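Carbohydrate binding family 6 (Clostridium thermocellum, PDB 5A8C) probably hydrolyses terminal alpha-L-arabinofuranosidic bonds as a family 43 glycoside hydrolase, an arabinofuranosidase built as a five-bladed beta-propeller. Local coordinates at residues Ala42-Gly47 with Ala270-Lys275; Lys112-Tyr117 with Val126-Ser131. All coordinates share one frame; numbering follows the deposited sequence.

Contact 1: Ala42-Gly47 with Ala270-Lys275; sequences AVVYNG and AIVEYK
Tyr274 reaches over from its strand and donates its OH to the backbone O of Gly47, at 2.7 Å. The bond is bent at the carbonyl, with the hydroxyl tilted 30° from the carbonyl plane. Gly47 O lies at the edge of the tyrosine ring. A chi1 of 178° swings the Tyr274 ring away from its own backbone N and out to the glycine. Lys275 joins the same polar group. Its extended chain brings NZ to Tyr274 OH in a weak bond of 3.2 Å. A water links the two segments again: it donates to Gly47 O at 2.8 Å and accepts from Lys275 NZ at 2.7 Å. Lys275 NZ also makes a weak bond to Asp77 O.

The Tyr274 ring is held from another direction by its neighbour in sequence, since CG of Lys275 sits over the centre of one face.

The apolar part follows the two strands, which run roughly parallel (18°) with axes 7.2 Å apart. Val44 crosses Tyr274 at about a right angle, and Val44 CG2 lies 3.6 Å from Tyr274 CD1. The same methyl faces Val272 CG2 more loosely. Further along, Ala42 CB meets Val272 CG1 at 4.0 Å.

This spacing is too wide for sheet pairing. Strands 36-45 and 270-274 are edge strands of separate sheets, so side chains join two blades of the propeller. Small apolar groups, Ala42 and Val272, meet at the inner part, toward the calcium end. At the outer end, Gly47 O receives both a hydroxyl and a water, which probably helps hold the turn after strand 36-45 against Tyr274.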
ATOM      1  N   ALA A  42       1.655  -6.338  -1.544  1.00  5.77           N
ATOM      2  CA  ALA A  42       2.025  -7.686  -1.986  1.00  6.52           C
ATOM      3  C   ALA A  42       2.343  -8.608  -0.847  1.00  6.41           C
ATOM      4  O   ALA A  42       2.882  -8.202   0.183  1.00  7.03           O
ATOM      5  CB  ALA A  42       3.204  -7.636  -2.945  1.00  8.12           C
ATOM      6  N   VAL A  43       2.066  -9.903  -1.034  1.00  6.59           N
ATOM      7  CA  VAL A  43       2.447 -10.933  -0.086  1.00  6.73           C
ATOM      8  C   VAL A  43       2.853 -12.177  -0.842  1.00  6.50           C
ATOM      9  O   VAL A  43       2.321 -12.462  -1.929  1.00  7.33           O
ATOM     10  CB  VAL A  43       1.322 -11.231   0.946  1.00  7.88           C
ATOM     11  CG1 VAL A  43       0.204 -12.069   0.351  1.00  8.70           C
ATOM     12  CG2 VAL A  43       1.851 -11.897   2.194  1.00  8.73           C
ATOM     13  N   VAL A  44       3.741 -12.948  -0.252  1.00  6.64           N
ATOM     14  CA  VAL A  44       4.163 -14.234  -0.807  1.00  7.13           C
ATOM     15  C   VAL A  44       3.469 -15.351  -0.029  1.00  7.45           C
ATOM     16  O   VAL A  44       3.441 -15.333   1.221  1.00  8.63           O
ATOM     17  CB  VAL A  44       5.694 -14.376  -0.717  1.00  8.56           C
ATOM     18  CG1 VAL A  44       6.146 -15.733  -1.206  1.00  9.63           C
ATOM     19  CG2 VAL A  44       6.344 -13.270  -1.530  1.00  9.16           C
ATOM     20  N   TYR A  45       2.901 -16.301  -0.751  1.00  7.76           N
ATOM     21  CA  TYR A  45       2.210 -17.418  -0.135  1.00  8.21           C
ATOM     22  C   TYR A  45       2.320 -18.608  -1.067  1.00  8.91           C
ATOM     23  O   TYR A  45       1.979 -18.516  -2.251  1.00  9.22           O
ATOM     24  CB  TYR A  45       0.732 -17.081   0.137  1.00  8.56           C
ATOM     25  CG  TYR A  45      -0.123 -18.233   0.537  1.00  8.96           C
ATOM     26  CD1 TYR A  45      -0.002 -18.834   1.768  1.00  9.70           C
ATOM     27  CD2 TYR A  45      -1.063 -18.755  -0.332  1.00  9.60           C
ATOM     28  CE1 TYR A  45      -0.819 -19.891   2.129  1.00 10.82           C
ATOM     29  CE2 TYR A  45      -1.881 -19.793   0.020  1.00 10.85           C
ATOM     30  CZ  TYR A  45      -1.752 -20.373   1.239  1.00 11.68           C
ATOM     31  OH  TYR A  45      -2.591 -21.383   1.582  1.00 14.97           O
ATOM     32  N   ASN A  46       2.748 -19.748  -0.524  1.00  9.96           N
ATOM     33  CA  ASN A  46       2.829 -21.010  -1.272  1.00 11.84           C
ATOM     34  C   ASN A  46       3.492 -20.874  -2.615  1.00 10.64           C
ATOM     35  O   ASN A  46       3.024 -21.393  -3.629  1.00 12.55           O
ATOM     36  CB  ASN A  46       1.450 -21.647  -1.273  1.00 14.82           C
ATOM     37  CG  ASN A  46       1.195 -22.478   0.012  1.00 17.50           C
ATOM     38  OD1 ASN A  46       2.031 -22.519   0.931  1.00 23.10           O
ATOM     39  ND2 ASN A  46       0.007 -23.029   0.125  1.00 21.44           N
ATOM     40  N   GLY A  47       4.594 -20.137  -2.629  1.00  9.91           N
ATOM     41  CA  GLY A  47       5.416 -20.016  -3.791  1.00 10.36           C
ATOM     42  C   GLY A  47       4.977 -18.974  -4.797  1.00  9.69           C
ATOM     43  O   GLY A  47       5.652 -18.840  -5.806  1.00 10.71           O
ATOM     44  N   ALA A 270       4.690  -0.662  -2.695  1.00  5.07           N
ATOM     45  CA  ALA A 270       4.977  -1.634  -1.627  1.00  5.37           C
ATOM     46  C   ALA A 270       6.353  -2.222  -1.956  1.00  5.37           C
ATOM     47  O   ALA A 270       6.756  -2.316  -3.099  1.00  6.92           O
ATOM     48  CB  ALA A 270       3.940  -2.702  -1.472  1.00  6.77           C
ATOM     49  N   ILE A 271       7.037  -2.699  -0.913  1.00  6.77           N
ATOM     50  CA  ILE A 271       8.345  -3.377  -1.023  1.00  6.35           C
ATOM     51  C   ILE A 271       8.209  -4.807  -0.526  1.00  6.78           C
ATOM     52  O   ILE A 271       7.675  -5.004   0.569  1.00  8.26           O
ATOM     53  CB  ILE A 271       9.399  -2.597  -0.185  1.00  7.32           C
ATOM     54  CG1 ILE A 271       9.574  -1.191  -0.732  1.00  9.51           C
ATOM     55  CG2 ILE A 271      10.697  -3.360  -0.145  1.00  7.74           C
ATOM     56  CD1 ILE A 271      10.350  -0.224   0.108  1.00 10.76           C
ATOM     57  N   VAL A 272       8.683  -5.757  -1.320  1.00  6.45           N
ATOM     58  CA  VAL A 272       8.459  -7.140  -0.976  1.00  7.18           C
ATOM     59  C   VAL A 272       9.651  -7.979  -1.445  1.00  7.12           C
ATOM     60  O   VAL A 272      10.214  -7.742  -2.510  1.00  8.08           O
ATOM     61  CB  VAL A 272       7.108  -7.665  -1.611  1.00  7.99           C
ATOM     62  CG1 VAL A 272       7.153  -7.663  -3.145  1.00  9.18           C
ATOM     63  CG2 VAL A 272       6.713  -9.028  -1.101  1.00  9.69           C
ATOM     64  N   GLU A 273       9.973  -9.003  -0.664  1.00  7.41           N
ATOM     65  CA  GLU A 273      11.012  -9.982  -1.030  1.00  7.84           C
ATOM     66  C   GLU A 273      10.318 -11.218  -1.594  1.00  7.73           C
ATOM     67  O   GLU A 273       9.324 -11.712  -1.040  1.00  9.49           O
ATOM     68  CB  GLU A 273      11.829 -10.360   0.188  1.00  8.74           C
ATOM     69  CG  GLU A 273      13.060 -11.169  -0.173  1.00 10.04           C
ATOM     70  CD  GLU A 273      13.880 -11.628   1.000  1.00 11.38           C
ATOM     71  OE1 GLU A 273      13.439 -11.519   2.161  1.00 13.37           O
ATOM     72  OE2 GLU A 273      14.997 -12.138   0.718  1.00 14.77           O
ATOM     73  N   TYR A 274      10.828 -11.719  -2.720  1.00  8.35           N
ATOM     74  CA  TYR A 274      10.243 -12.914  -3.356  1.00  8.45           C
ATOM     75  C   TYR A 274      11.364 -13.714  -3.964  1.00  8.81           C
ATOM     76  O   TYR A 274      12.124 -13.186  -4.802  1.00  9.95           O
ATOM     77  CB  TYR A 274       9.208 -12.506  -4.406  1.00  8.95           C
ATOM     78  CG  TYR A 274       8.570 -13.672  -5.175  1.00  9.13           C
ATOM     79  CD1 TYR A 274       7.929 -14.715  -4.482  1.00  8.95           C
ATOM     80  CD2 TYR A 274       8.639 -13.751  -6.547  1.00 11.01           C
ATOM     81  CE1 TYR A 274       7.297 -15.738  -5.148  1.00  9.63           C
ATOM     82  CE2 TYR A 274       7.985 -14.764  -7.215  1.00 11.47           C
ATOM     83  CZ  TYR A 274       7.363 -15.786  -6.511  1.00 10.21           C
ATOM     84  OH  TYR A 274       6.751 -16.795  -7.231  1.00 12.09           O
ATOM     85  N   LYS A 275      11.540 -14.943  -3.485  1.00  9.55           N
ATOM     86  CA  LYS A 275      12.561 -15.859  -4.000  1.00 11.04           C
ATOM     87  C   LYS A 275      13.945 -15.221  -3.957  1.00 10.89           C
ATOM     88  O   LYS A 275      14.730 -15.354  -4.892  1.00 14.02           O
ATOM     89  CB  LYS A 275      12.180 -16.390  -5.368  1.00 12.57           C
ATOM     90  CG  LYS A 275      10.921 -17.273  -5.308  1.00 13.73           C
ATOM     91  CD  LYS A 275      10.457 -17.763  -6.656  1.00 16.16           C
ATOM     92  CE  LYS A 275       9.322 -18.778  -6.529  1.00 17.83           C
ATOM     93  NZ  LYS A 275       8.774 -19.219  -7.875  1.00 20.86           N
TER
HETATM   94  O   HOH W   1       6.964 -21.042  -7.016  1.00 20.90           O

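Contact 2: Lys112-Tyr117 with Val126-Ser131; sequences KFYLYY and VAVSDS
Phe113 and Ser129 form a hydrogen-bonded antiparallel pair. Phe113 N donates to Ser129 O at 2.9 Å, and Ser129 N returns a bond to Phe113 O at 3.0 Å. Leu115 and Ala127 repeat the pattern: Leu115 N to Ala127 O and Ala127 N to Leu115 O are both 2.8 Å. Leu115 N points almost straight at Ala127 O (171° at the hydrogen). The return bond meets Leu115 O from 33° out of the carbonyl plane. Between these pairs, Val128 CA makes a CA-H...O contact with Phe113 O.

Where strand 124-129 ends, Ser129 OG accepts from Ser131 N at 3.0 Å. This ST turn bends the chain round the Phe113 ring, whose edge faces Ser129 O and Asp130 O, while Ser131 C approaches the ring obliquely. Pro132 and Phe136 also touch this ring. Lys112 and Asp130 lie side by side, CG of the lysine near OD1. Their charged ends stay apart, and Lys112 NZ bonds to Asn110 O instead.

On the face carrying Tyr114 and Tyr116, each ring lies alongside a valine. Val126 CG2 comes within 3.4 Å of Tyr116 CE2, obliquely to the ring. Val128 CG2 is likewise oblique to the Tyr114 ring, 3.8 Å from Tyr114 CD1. The hydroxyl of Tyr116 bonds to Met194 O. Tyr117 has CG between its backbone N and carbonyl carbon (chi1 61°), which swings the ring across to strand 124-129. Tyr117 CE1 stands 3.6 Å from Val126 N, and its OH bonds to Asp138. Phe89 of strand 83-90 packs on Leu115 and Ala127.

Strands 112-118 and 124-129 thus make an antiparallel beta hairpin. With strand 104-109 they belong to one blade of the five-bladed beta-propeller characteristic of family 43 glycoside hydrolases.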
ATOM      1  N   LYS A 112      -4.050 -17.188   7.941  1.00  9.44           N
ATOM      2  CA  LYS A 112      -5.159 -16.400   7.412  1.00  8.39           C
ATOM      3  C   LYS A 112      -4.572 -15.181   6.721  1.00  6.73           C
ATOM      4  O   LYS A 112      -3.393 -14.835   6.879  1.00  7.61           O
ATOM      5  CB  LYS A 112      -6.144 -15.967   8.516  1.00 10.16           C
ATOM      6  CG  LYS A 112      -6.868 -17.146   9.146  1.00 13.66           C
ATOM      7  CD  LYS A 112      -7.813 -16.752  10.296  1.00 18.56           C
ATOM      8  CE  LYS A 112      -8.055 -17.978  11.168  1.00 25.17           C
ATOM      9  NZ  LYS A 112      -6.811 -18.364  11.877  1.00 29.18           N
ATOM     10  N   PHE A 113      -5.420 -14.509   5.959  1.00  6.38           N
ATOM     11  CA  PHE A 113      -5.061 -13.330   5.212  1.00  6.08           C
ATOM     12  C   PHE A 113      -5.881 -12.148   5.728  1.00  6.10           C
ATOM     13  O   PHE A 113      -7.104 -12.235   5.837  1.00  7.07           O
ATOM     14  CB  PHE A 113      -5.338 -13.538   3.715  1.00  6.71           C
ATOM     15  CG  PHE A 113      -4.492 -14.657   3.137  1.00  7.22           C
ATOM     16  CD1 PHE A 113      -4.910 -15.965   3.278  1.00  8.18           C
ATOM     17  CD2 PHE A 113      -3.274 -14.382   2.599  1.00  8.26           C
ATOM     18  CE1 PHE A 113      -4.103 -17.021   2.853  1.00  9.81           C
ATOM     19  CE2 PHE A 113      -2.455 -15.440   2.145  1.00  9.86           C
ATOM     20  CZ  PHE A 113      -2.895 -16.753   2.311  1.00  9.41           C
ATOM     21  N   TYR A 114      -5.158 -11.076   6.055  1.00  5.77           N
ATOM     22  CA  TYR A 114      -5.749  -9.867   6.613  1.00  5.82           C
ATOM     23  C   TYR A 114      -5.494  -8.739   5.641  1.00  5.66           C
ATOM     24  O   TYR A 114      -4.334  -8.457   5.287  1.00  6.26           O
ATOM     25  CB  TYR A 114      -5.105  -9.537   7.989  1.00  6.44           C
ATOM     26  CG  TYR A 114      -5.342 -10.646   8.958  1.00  6.46           C
ATOM     27  CD1 TYR A 114      -6.520 -10.689   9.711  1.00  6.91           C
ATOM     28  CD2 TYR A 114      -4.428 -11.682   9.134  1.00  6.93           C
ATOM     29  CE1 TYR A 114      -6.788 -11.745  10.549  1.00  7.89           C
ATOM     30  CE2 TYR A 114      -4.689 -12.734   9.991  1.00  7.98           C
ATOM     31  CZ  TYR A 114      -5.858 -12.741  10.730  1.00  7.97           C
ATOM     32  OH  TYR A 114      -6.047 -13.788  11.599  1.00 10.99           O
ATOM     33  N   LEU A 115      -6.574  -8.143   5.154  1.00  6.02           N
ATOM     34  CA  LEU A 115      -6.570  -7.124   4.123  1.00  5.99           C
ATOM     35  C   LEU A 115      -7.133  -5.845   4.731  1.00  5.87           C
ATOM     36  O   LEU A 115      -8.321  -5.748   4.972  1.00  7.33           O
ATOM     37  CB  LEU A 115      -7.426  -7.635   2.964  1.00  7.27           C
ATOM     38  CG  LEU A 115      -7.469  -6.798   1.709  1.00  7.69           C
ATOM     39  CD1 LEU A 115      -6.102  -6.784   1.010  1.00  9.05           C
ATOM     40  CD2 LEU A 115      -8.505  -7.385   0.723  1.00 10.09           C
ATOM     41  N   TYR A 116      -6.255  -4.897   4.981  1.00  5.52           N
ATOM     42  CA  TYR A 116      -6.651  -3.617   5.593  1.00  5.54           C
ATOM     43  C   TYR A 116      -6.934  -2.624   4.495  1.00  5.42           C
ATOM     44  O   TYR A 116      -6.314  -2.706   3.416  1.00  6.72           O
ATOM     45  CB  TYR A 116      -5.528  -3.109   6.535  1.00  5.60           C
ATOM     46  CG  TYR A 116      -5.212  -4.107   7.590  1.00  5.71           C
ATOM     47  CD1 TYR A 116      -4.277  -5.109   7.390  1.00  5.50           C
ATOM     48  CD2 TYR A 116      -5.855  -4.046   8.835  1.00  5.96           C
ATOM     49  CE1 TYR A 116      -4.022  -6.085   8.347  1.00  5.71           C
ATOM     50  CE2 TYR A 116      -5.585  -4.999   9.803  1.00  6.20           C
ATOM     51  CZ  TYR A 116      -4.694  -6.007   9.572  1.00  5.78           C
ATOM     52  OH  TYR A 116      -4.438  -6.985  10.483  1.00  6.37           O
ATOM     53  N   TYR A 117      -7.852  -1.698   4.714  1.00  5.31           N
ATOM     54  CA  TYR A 117      -8.281  -0.809   3.645  1.00  5.72           C
ATOM     55  C   TYR A 117      -8.798   0.472   4.227  1.00  5.40           C
ATOM     56  O   TYR A 117      -9.279   0.551   5.364  1.00  6.44           O
ATOM     57  CB  TYR A 117      -9.398  -1.487   2.805  1.00  5.98           C
ATOM     58  CG  TYR A 117     -10.650  -1.823   3.585  1.00  6.16           C
ATOM     59  CD1 TYR A 117     -10.758  -3.008   4.306  1.00  6.37           C
ATOM     60  CD2 TYR A 117     -11.746  -0.967   3.572  1.00  6.73           C
ATOM     61  CE1 TYR A 117     -11.909  -3.299   5.044  1.00  6.95           C
ATOM     62  CE2 TYR A 117     -12.892  -1.260   4.290  1.00  6.79           C
ATOM     63  CZ  TYR A 117     -12.993  -2.421   5.030  1.00  6.79           C
ATOM     64  OH  TYR A 117     -14.174  -2.686   5.672  1.00  8.08           O
ATOM     65  N   VAL A 126     -10.547  -3.815   8.347  1.00  6.12           N
ATOM     66  CA  VAL A 126      -9.833  -5.080   8.141  1.00  6.33           C
ATOM     67  C   VAL A 126     -10.803  -6.112   7.627  1.00  6.37           C
ATOM     68  O   VAL A 126     -11.897  -6.294   8.140  1.00  8.06           O
ATOM     69  CB  VAL A 126      -9.162  -5.579   9.431  1.00  6.96           C
ATOM     70  CG1 VAL A 126     -10.166  -5.774  10.579  1.00  8.03           C
ATOM     71  CG2 VAL A 126      -8.377  -6.869   9.162  1.00  7.59           C
ATOM     72  N   ALA A 127     -10.402  -6.806   6.556  1.00  6.71           N
ATOM     73  CA  ALA A 127     -11.164  -7.935   6.027  1.00  7.10           C
ATOM     74  C   ALA A 127     -10.296  -9.177   6.063  1.00  6.43           C
ATOM     75  O   ALA A 127      -9.065  -9.106   5.978  1.00  7.79           O
ATOM     76  CB  ALA A 127     -11.632  -7.628   4.618  1.00  8.52           C
ATOM     77  N   VAL A 128     -10.934 -10.336   6.247  1.00  6.40           N
ATOM     78  CA  VAL A 128     -10.223 -11.566   6.547  1.00  6.61           C
ATOM     79  C   VAL A 128     -10.682 -12.649   5.578  1.00  6.32           C
ATOM     80  O   VAL A 128     -11.854 -12.740   5.235  1.00  6.88           O
ATOM     81  CB  VAL A 128     -10.506 -12.001   8.020  1.00  7.15           C
ATOM     82  CG1 VAL A 128      -9.681 -13.211   8.427  1.00  7.88           C
ATOM     83  CG2 VAL A 128     -10.248 -10.842   8.987  1.00  7.89           C
ATOM     84  N   SER A 129      -9.747 -13.538   5.251  1.00  6.67           N
ATOM     85  CA  SER A 129     -10.066 -14.756   4.492  1.00  7.70           C
ATOM     86  C   SER A 129      -9.089 -15.837   4.856  1.00  7.28           C
ATOM     87  O   SER A 129      -7.947 -15.588   5.178  1.00  8.15           O
ATOM     88  CB  SER A 129      -9.969 -14.497   2.984  1.00  9.40           C
ATOM     89  OG  SER A 129     -10.414 -15.653   2.243  1.00 12.34           O
ATOM     90  N   ASP A 130      -9.534 -17.091   4.709  1.00  8.22           N
ATOM     91  CA  ASP A 130      -8.590 -18.221   4.781  1.00  8.69           C
ATOM     92  C   ASP A 130      -7.852 -18.454   3.470  1.00  8.85           C
ATOM     93  O   ASP A 130      -6.928 -19.228   3.443  1.00 10.43           O
ATOM     94  CB  ASP A 130      -9.329 -19.517   5.137  1.00 11.42           C
ATOM     95  CG  ASP A 130      -9.963 -19.534   6.465  1.00 15.76           C
ATOM     96  OD1 ASP A 130      -9.592 -18.832   7.352  1.00 20.15           O
ATOM     97  OD2 ASP A 130     -10.825 -20.436   6.646  1.00 27.57           O
ATOM     98  N   SER A 131      -8.270 -17.785   2.408  1.00  8.75           N
ATOM     99  CA  SER A 131      -7.672 -17.931   1.084  1.00  9.42           C
ATOM    100  C   SER A 131      -7.079 -16.612   0.648  1.00  9.27           C
ATOM    101  O   SER A 131      -7.659 -15.556   0.905  1.00  9.46           O
ATOM    102  CB  SER A 131      -8.755 -18.259   0.073  1.00 11.71           C
ATOM    103  OG  SER A 131      -8.323 -18.134  -1.259  1.00 13.71           O
TER

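From the N terminus, the chain enters contact 1 with residues 42-47, at the end of the first strand of the first sheet. It completes that sheet and moves to the next, where contact 2 closes a short hairpin between 112-117 and 126-131. Two more sheets follow, and 270-275, on the first strand of the last sheet, returns to 42-47. Contact 2 is therefore nested within the long loop that contact 1 closes. Contact 1 joins the first and last sheets round the ring of the propeller, while contact 2 joins the middle and outermost strands of the second sheet. The two meet directly: Tyr45 CD1 packs 3.6 Å from Phe113 CZ, the rings edge-to-face, linking the first sheet to the second.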